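Local structure of hypothetical protein Ta0108 (1RLK) at residues 23-31 against 94-102; 67-76 against 106-114. The protein probably hydrolyses peptidyl-tRNAs that drop off the ribosome, releasing the tRNA and an N-acyl amino acid, as a member of the PTH2 family. One frame throughout, in Å; residues are numbered along the deposited sequence.

Interaction 1: residues 23-31 against 94-102; sequences QVAHAAVTC and ITCIGLGPD
The side chains of Gln-23 and Thr-95 cross at about a right angle where helix 23-31 begins to run along strand 94-100. The glutamine's CB lies 4.0 Å from SG of Cys-96, and CG passes CB of Thr-95 at 3.9 Å. A bend at chi2 (-61°) then swings the amide over the threonine, bringing its CD near Thr-95 CG2 and carrying OE1 to a hydrogen bond of 2.6 Å from Thr-95 OG1. The hydroxyl lies in the amide's carbonyl plane, on a lone pair of OE1 (C=O...O angle 126°), which helps to set how the buried amide is turned. NE2 lies close to a sulfate ion, probably picked up from the crystallisation liquor.

Further along, small residues let the backbones close in. Ala-27 and Gly-98 bring their CA atoms to 4.8 Å, and the methyl of Ala-27 rests 3.7 Å from Gly-98 N; a CB on Gly-98 would collide with SG of Cys-31. That sulfur lies over the Gly-98 carbonyl, its O 3.5 Å away, while CB of Cys-31 is 3.3 Å from Gly-100 O. The arrangement is that of a three-layer alpha-beta-alpha sandwich, with helix 17-38 laid on one face of the mixed PTH2 sheet.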
# COMPACT_ATOMS: atom_id res chain seq x y z
N GLN A 23 -3.08 8.08 -5.69
CA GLN A 23 -3.60 7.00 -4.84
C GLN A 23 -2.48 6.28 -4.15
O GLN A 23 -2.57 5.98 -2.95
CB GLN A 23 -4.44 6.01 -5.64
CG GLN A 23 -5.65 6.62 -6.35
CD GLN A 23 -6.62 7.25 -5.41
OE1 GLN A 23 -7.11 6.60 -4.49
NE2 GLN A 23 -6.92 8.52 -5.65
N VAL A 24 -1.40 6.01 -4.88
CA VAL A 24 -0.20 5.41 -4.27
C VAL A 24 0.36 6.33 -3.17
O VAL A 24 0.73 5.84 -2.09
CB VAL A 24 0.89 5.08 -5.33
CG1 VAL A 24 2.20 4.68 -4.66
CG2 VAL A 24 0.40 3.96 -6.24
N ALA A 25 0.39 7.64 -3.43
CA ALA A 25 0.83 8.61 -2.42
C ALA A 25 -0.07 8.61 -1.17
O ALA A 25 0.44 8.77 -0.05
CB ALA A 25 0.92 10.03 -3.02
N HIS A 26 -1.38 8.45 -1.35
CA HIS A 26 -2.30 8.35 -0.21
C HIS A 26 -1.90 7.17 0.65
O HIS A 26 -1.75 7.33 1.87
CB HIS A 26 -3.76 8.15 -0.65
CG HIS A 26 -4.34 9.30 -1.40
ND1 HIS A 26 -5.55 9.23 -2.05
CD2 HIS A 26 -3.86 10.55 -1.61
CE1 HIS A 26 -5.80 10.39 -2.62
NE2 HIS A 26 -4.79 11.21 -2.38
N ALA A 27 -1.69 6.00 0.03
CA ALA A 27 -1.32 4.80 0.78
C ALA A 27 -0.02 5.00 1.54
O ALA A 27 0.11 4.60 2.70
CB ALA A 27 -1.23 3.60 -0.14
N ALA A 28 0.94 5.64 0.87
CA ALA A 28 2.28 5.79 1.41
C ALA A 28 2.30 6.73 2.59
O ALA A 28 3.00 6.48 3.57
CB ALA A 28 3.23 6.29 0.32
N VAL A 29 1.53 7.82 2.50
CA VAL A 29 1.42 8.79 3.58
C VAL A 29 0.81 8.17 4.83
O VAL A 29 1.36 8.30 5.93
CB VAL A 29 0.61 10.03 3.13
CG1 VAL A 29 0.22 10.89 4.32
CG2 VAL A 29 1.44 10.83 2.11
N THR A 30 -0.29 7.45 4.67
CA THR A 30 -0.96 6.88 5.83
C THR A 30 -0.07 5.81 6.48
O THR A 30 0.08 5.79 7.70
CB THR A 30 -2.32 6.32 5.45
OG1 THR A 30 -3.15 7.37 4.94
CG2 THR A 30 -3.06 5.78 6.68
N CYS A 31 0.53 4.94 5.66
CA CYS A 31 1.37 3.88 6.21
C CYS A 31 2.58 4.45 6.93
O CYS A 31 2.97 3.97 7.99
CB CYS A 31 1.80 2.91 5.12
SG CYS A 31 0.48 1.83 4.57
N ILE A 94 -12.32 1.58 -3.45
CA ILE A 94 -11.01 1.07 -3.02
C ILE A 94 -10.10 1.00 -4.24
O ILE A 94 -10.43 0.30 -5.20
CB ILE A 94 -11.15 -0.31 -2.35
CG1 ILE A 94 -11.87 -0.19 -1.01
CG2 ILE A 94 -9.79 -0.94 -2.16
CD1 ILE A 94 -12.18 -1.50 -0.32
N THR A 95 -8.98 1.73 -4.19
CA THR A 95 -8.05 1.87 -5.32
C THR A 95 -6.77 1.08 -5.15
O THR A 95 -6.21 0.60 -6.12
CB THR A 95 -7.68 3.37 -5.54
OG1 THR A 95 -7.20 3.96 -4.31
CG2 THR A 95 -8.89 4.17 -5.90
N CYS A 96 -6.28 0.99 -3.93
CA CYS A 96 -4.99 0.38 -3.66
C CYS A 96 -4.83 0.06 -2.19
O CYS A 96 -5.68 0.40 -1.37
CB CYS A 96 -3.87 1.31 -4.14
SG CYS A 96 -3.76 2.87 -3.24
N ILE A 97 -3.75 -0.64 -1.84
CA ILE A 97 -3.42 -0.91 -0.45
C ILE A 97 -1.92 -0.73 -0.23
O ILE A 97 -1.11 -1.22 -1.00
CB ILE A 97 -3.89 -2.32 -0.03
CG1 ILE A 97 -3.58 -2.58 1.44
CG2 ILE A 97 -3.26 -3.41 -0.88
CD1 ILE A 97 -4.21 -3.85 1.98
N GLY A 98 -1.57 0.02 0.81
CA GLY A 98 -0.18 0.18 1.21
C GLY A 98 0.22 -0.80 2.29
O GLY A 98 -0.60 -1.17 3.15
N LEU A 99 1.48 -1.23 2.25
CA LEU A 99 2.04 -2.13 3.25
C LEU A 99 3.41 -1.65 3.71
O LEU A 99 4.28 -1.34 2.88
CB LEU A 99 2.23 -3.55 2.71
CG LEU A 99 1.21 -4.19 1.80
CD1 LEU A 99 1.79 -5.46 1.23
CD2 LEU A 99 -0.07 -4.50 2.58
N GLY A 100 3.62 -1.63 5.02
CA GLY A 100 4.93 -1.34 5.58
C GLY A 100 5.09 0.10 6.01
O GLY A 100 4.08 0.79 6.22
N PRO A 101 6.33 0.58 6.11
CA PRO A 101 7.52 -0.17 5.71
C PRO A 101 7.84 -1.39 6.58
O PRO A 101 7.49 -1.42 7.76
CB PRO A 101 8.64 0.86 5.85
CG PRO A 101 8.14 1.82 6.91
CD PRO A 101 6.67 1.90 6.66
N ASP A 102 8.46 -2.39 5.97
CA ASP A 102 8.86 -3.61 6.69
C ASP A 102 10.05 -4.27 5.99
O ASP A 102 10.68 -3.67 5.14
CB ASP A 102 7.67 -4.58 6.80
CG ASP A 102 7.63 -5.28 8.15
OD1 ASP A 102 8.66 -5.88 8.54
OD2 ASP A 102 6.63 -5.26 8.90

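Interaction 2: residues 67-76 against 106-114; sequences IKRMADSMGI and KLDKITGKY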
# COMPACT_ATOMS: atom_id res chain seq x y z
N ILE A 67 -4.36 -9.52 0.06
CA ILE A 67 -3.17 -8.86 0.59
C ILE A 67 -3.44 -8.38 2.02
O ILE A 67 -2.65 -8.62 2.95
CB ILE A 67 -2.79 -7.67 -0.36
CG1 ILE A 67 -2.19 -8.22 -1.66
CG2 ILE A 67 -1.79 -6.72 0.28
CD1 ILE A 67 -2.13 -7.21 -2.78
N LYS A 68 -4.58 -7.71 2.19
CA LYS A 68 -5.03 -7.25 3.49
C LYS A 68 -5.01 -8.41 4.47
O LYS A 68 -4.40 -8.34 5.52
CB LYS A 68 -6.46 -6.66 3.35
CG LYS A 68 -7.17 -6.33 4.69
CD LYS A 68 -6.59 -5.12 5.31
CE LYS A 68 -7.39 -4.58 6.49
NZ LYS A 68 -6.47 -4.39 7.66
N ARG A 69 -5.68 -9.50 4.10
CA ARG A 69 -5.74 -10.70 4.96
C ARG A 69 -4.35 -11.14 5.41
O ARG A 69 -4.11 -11.38 6.60
CB ARG A 69 -6.45 -11.86 4.26
CG ARG A 69 -6.62 -13.10 5.16
CD ARG A 69 -7.13 -14.35 4.46
NE ARG A 69 -6.20 -14.85 3.44
CZ ARG A 69 -5.03 -15.44 3.68
NH1 ARG A 69 -4.60 -15.64 4.92
NH2 ARG A 69 -4.28 -15.87 2.67
N MET A 70 -3.42 -11.23 4.46
CA MET A 70 -2.07 -11.70 4.78
C MET A 70 -1.31 -10.71 5.63
O MET A 70 -0.63 -11.09 6.56
CB MET A 70 -1.29 -11.98 3.50
CG MET A 70 -1.93 -13.02 2.63
SD MET A 70 -0.72 -13.76 1.57
CE MET A 70 -1.61 -14.01 0.21
N ALA A 71 -1.42 -9.42 5.31
CA ALA A 71 -0.73 -8.40 6.08
C ALA A 71 -1.18 -8.40 7.53
O ALA A 71 -0.35 -8.34 8.43
CB ALA A 71 -0.97 -7.01 5.45
N ASP A 72 -2.48 -8.43 7.78
CA ASP A 72 -2.98 -8.46 9.15
C ASP A 72 -2.46 -9.70 9.88
O ASP A 72 -1.99 -9.60 11.00
CB ASP A 72 -4.53 -8.43 9.22
CG ASP A 72 -5.12 -7.08 8.84
OD1 ASP A 72 -4.48 -6.06 9.14
OD2 ASP A 72 -6.22 -6.95 8.25
N SER A 73 -2.51 -10.84 9.22
CA SER A 73 -2.04 -12.10 9.82
C SER A 73 -0.58 -12.01 10.27
O SER A 73 -0.20 -12.56 11.32
CB SER A 73 -2.22 -13.23 8.81
OG SER A 73 -2.55 -14.45 9.45
N MET A 74 0.22 -11.28 9.50
CA MET A 74 1.65 -11.12 9.75
C MET A 74 1.99 -9.92 10.60
O MET A 74 3.16 -9.69 10.92
CB MET A 74 2.39 -11.00 8.42
CG MET A 74 2.34 -12.28 7.63
SD MET A 74 3.36 -12.18 6.17
CE MET A 74 2.25 -12.75 5.09
N GLY A 75 0.98 -9.13 10.97
CA GLY A 75 1.16 -7.98 11.82
C GLY A 75 1.86 -6.85 11.10
O GLY A 75 2.63 -6.10 11.70
N ILE A 76 1.61 -6.75 9.80
CA ILE A 76 2.23 -5.72 8.97
C ILE A 76 1.27 -4.54 8.83
O ILE A 76 0.09 -4.71 8.51
CB ILE A 76 2.62 -6.29 7.59
CG1 ILE A 76 3.74 -7.34 7.75
CG2 ILE A 76 3.07 -5.17 6.65
CD1 ILE A 76 3.99 -8.21 6.52
N LYS A 106 9.77 -10.32 4.06
CA LYS A 106 8.43 -10.49 4.64
C LYS A 106 7.37 -10.00 3.67
O LYS A 106 6.42 -10.72 3.36
CB LYS A 106 8.33 -9.73 5.98
CG LYS A 106 7.41 -10.37 6.99
CD LYS A 106 7.27 -9.51 8.26
CE LYS A 106 8.48 -9.64 9.19
NZ LYS A 106 8.56 -8.51 10.19
N LEU A 107 7.57 -8.78 3.15
CA LEU A 107 6.62 -8.17 2.23
C LEU A 107 6.48 -8.98 0.95
O LEU A 107 5.39 -9.11 0.43
CB LEU A 107 7.02 -6.72 1.92
CG LEU A 107 6.92 -5.77 3.12
CD1 LEU A 107 7.56 -4.44 2.85
CD2 LEU A 107 5.46 -5.57 3.52
N ASP A 108 7.57 -9.57 0.47
CA ASP A 108 7.53 -10.36 -0.76
C ASP A 108 6.69 -11.64 -0.60
O ASP A 108 6.12 -12.14 -1.55
CB ASP A 108 8.94 -10.72 -1.22
CG ASP A 108 9.71 -9.52 -1.77
OD1 ASP A 108 9.09 -8.55 -2.27
OD2 ASP A 108 10.95 -9.45 -1.72
N LYS A 109 6.61 -12.15 0.62
CA LYS A 109 5.71 -13.29 0.91
C LYS A 109 4.25 -12.99 0.59
O LYS A 109 3.48 -13.90 0.36
CB LYS A 109 5.81 -13.70 2.39
CG LYS A 109 7.16 -14.18 2.81
CD LYS A 109 7.17 -14.68 4.24
CE LYS A 109 8.55 -15.20 4.60
NZ LYS A 109 8.80 -15.23 6.06
N ILE A 110 3.88 -11.70 0.58
CA ILE A 110 2.50 -11.27 0.31
C ILE A 110 2.29 -10.78 -1.12
O ILE A 110 1.33 -11.17 -1.77
CB ILE A 110 2.13 -10.13 1.30
CG1 ILE A 110 2.18 -10.64 2.73
CG2 ILE A 110 0.73 -9.56 1.01
CD1 ILE A 110 2.02 -9.56 3.77
N THR A 111 3.19 -9.91 -1.59
CA THR A 111 3.04 -9.21 -2.88
C THR A 111 3.98 -9.64 -4.03
O THR A 111 3.82 -9.18 -5.15
CB THR A 111 3.19 -7.68 -2.69
OG1 THR A 111 4.31 -7.39 -1.84
CG2 THR A 111 1.95 -7.10 -1.95
N GLY A 112 4.95 -10.50 -3.75
CA GLY A 112 5.95 -10.88 -4.75
C GLY A 112 5.41 -11.44 -6.04
O GLY A 112 6.03 -11.34 -7.09
N LYS A 113 4.20 -12.00 -5.96
CA LYS A 113 3.55 -12.71 -7.06
C LYS A 113 2.99 -11.75 -8.10
O LYS A 113 2.77 -12.12 -9.27
CB LYS A 113 2.44 -13.62 -6.52
CG LYS A 113 1.71 -13.11 -5.23
CD LYS A 113 2.47 -13.27 -3.88
CE LYS A 113 3.69 -14.21 -3.90
NZ LYS A 113 4.62 -13.88 -2.78
N TYR A 114 2.77 -10.50 -7.68
CA TYR A 114 2.11 -9.53 -8.54
C TYR A 114 3.11 -8.81 -9.45
O TYR A 114 4.24 -8.56 -9.04
CB TYR A 114 1.36 -8.50 -7.67
CG TYR A 114 0.31 -9.15 -6.80
CD1 TYR A 114 -0.86 -9.67 -7.35
CD2 TYR A 114 0.51 -9.29 -5.44
CE1 TYR A 114 -1.82 -10.28 -6.56
CE2 TYR A 114 -0.45 -9.91 -4.63
CZ TYR A 114 -1.62 -10.39 -5.20
OH TYR A 114 -2.58 -11.02 -4.41
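Ile-110 is the knob of a knobs-into-holes contact between two nearly antiparallel helices (152°): its side chain enters the hollow formed by Ile-67, Met-70, Ala-71 and Met-74 on helix 67-74. A branched, wholly apolar residue suits this place because each arm finds its own wall. With CG1 anti to the carbonyl carbon (chi1 -62°), CG1 lies 3.8 Å from Met-70 CB, while CG2 turns to Ile-67 CG2 at 3.9 Å. The tip, CD1, points on past the methyl of Ala-71, whose small size keeps that wall low, and meets CD1 of Ile-76 end to end at 3.6 Å. The flexible thioether of Met-74 closes the hollow beside it.

Gly-75, whose positive phi (72°) favours glycine, ends the helix in a Schellman motif, after which Ile-76 points back at helix 106-111. There its CG2 touches Leu-107 CD2 at 4.0 Å, and its CD1 slides past the aliphatic CD of Lys-106, whose ammonium goes on to a salt bridge with Asp-102.

At the other end Ile-67 is itself the bump. Its CD1 touches both Thr-111 CG2 and the ring of Tyr-114, two adjoining walls, the second brought round by the type I turn 111-114; Glu-63 holds the ring's hydroxyl, and Ile-67 CD1 approaches the ring obliquely, 3.7 Å from CE2.

How the interactions relate
Strand 94-103 joins the two contacts, whose centres lie 13 Å apart. Its small residues receive helix 17-38 in interaction 1, while Ile-97 and Leu-99 point to the other face, where helices 61-74 and 104-111 pair in interaction 2. Leu-99 bridges directly: its CD2 lies 3.6 Å from Ile-67 CG2 and its CD1 equally far from Thr-111 CG2. Along the chain the segments alternate, 23-31, 67-76, 94-102, 106-114, and after turning a corner at Pro-101 the strand is followed directly by helix 104-111. The sheet is thus covered on both faces, and elements distant in sequence are tied into one compact alpha/beta domain.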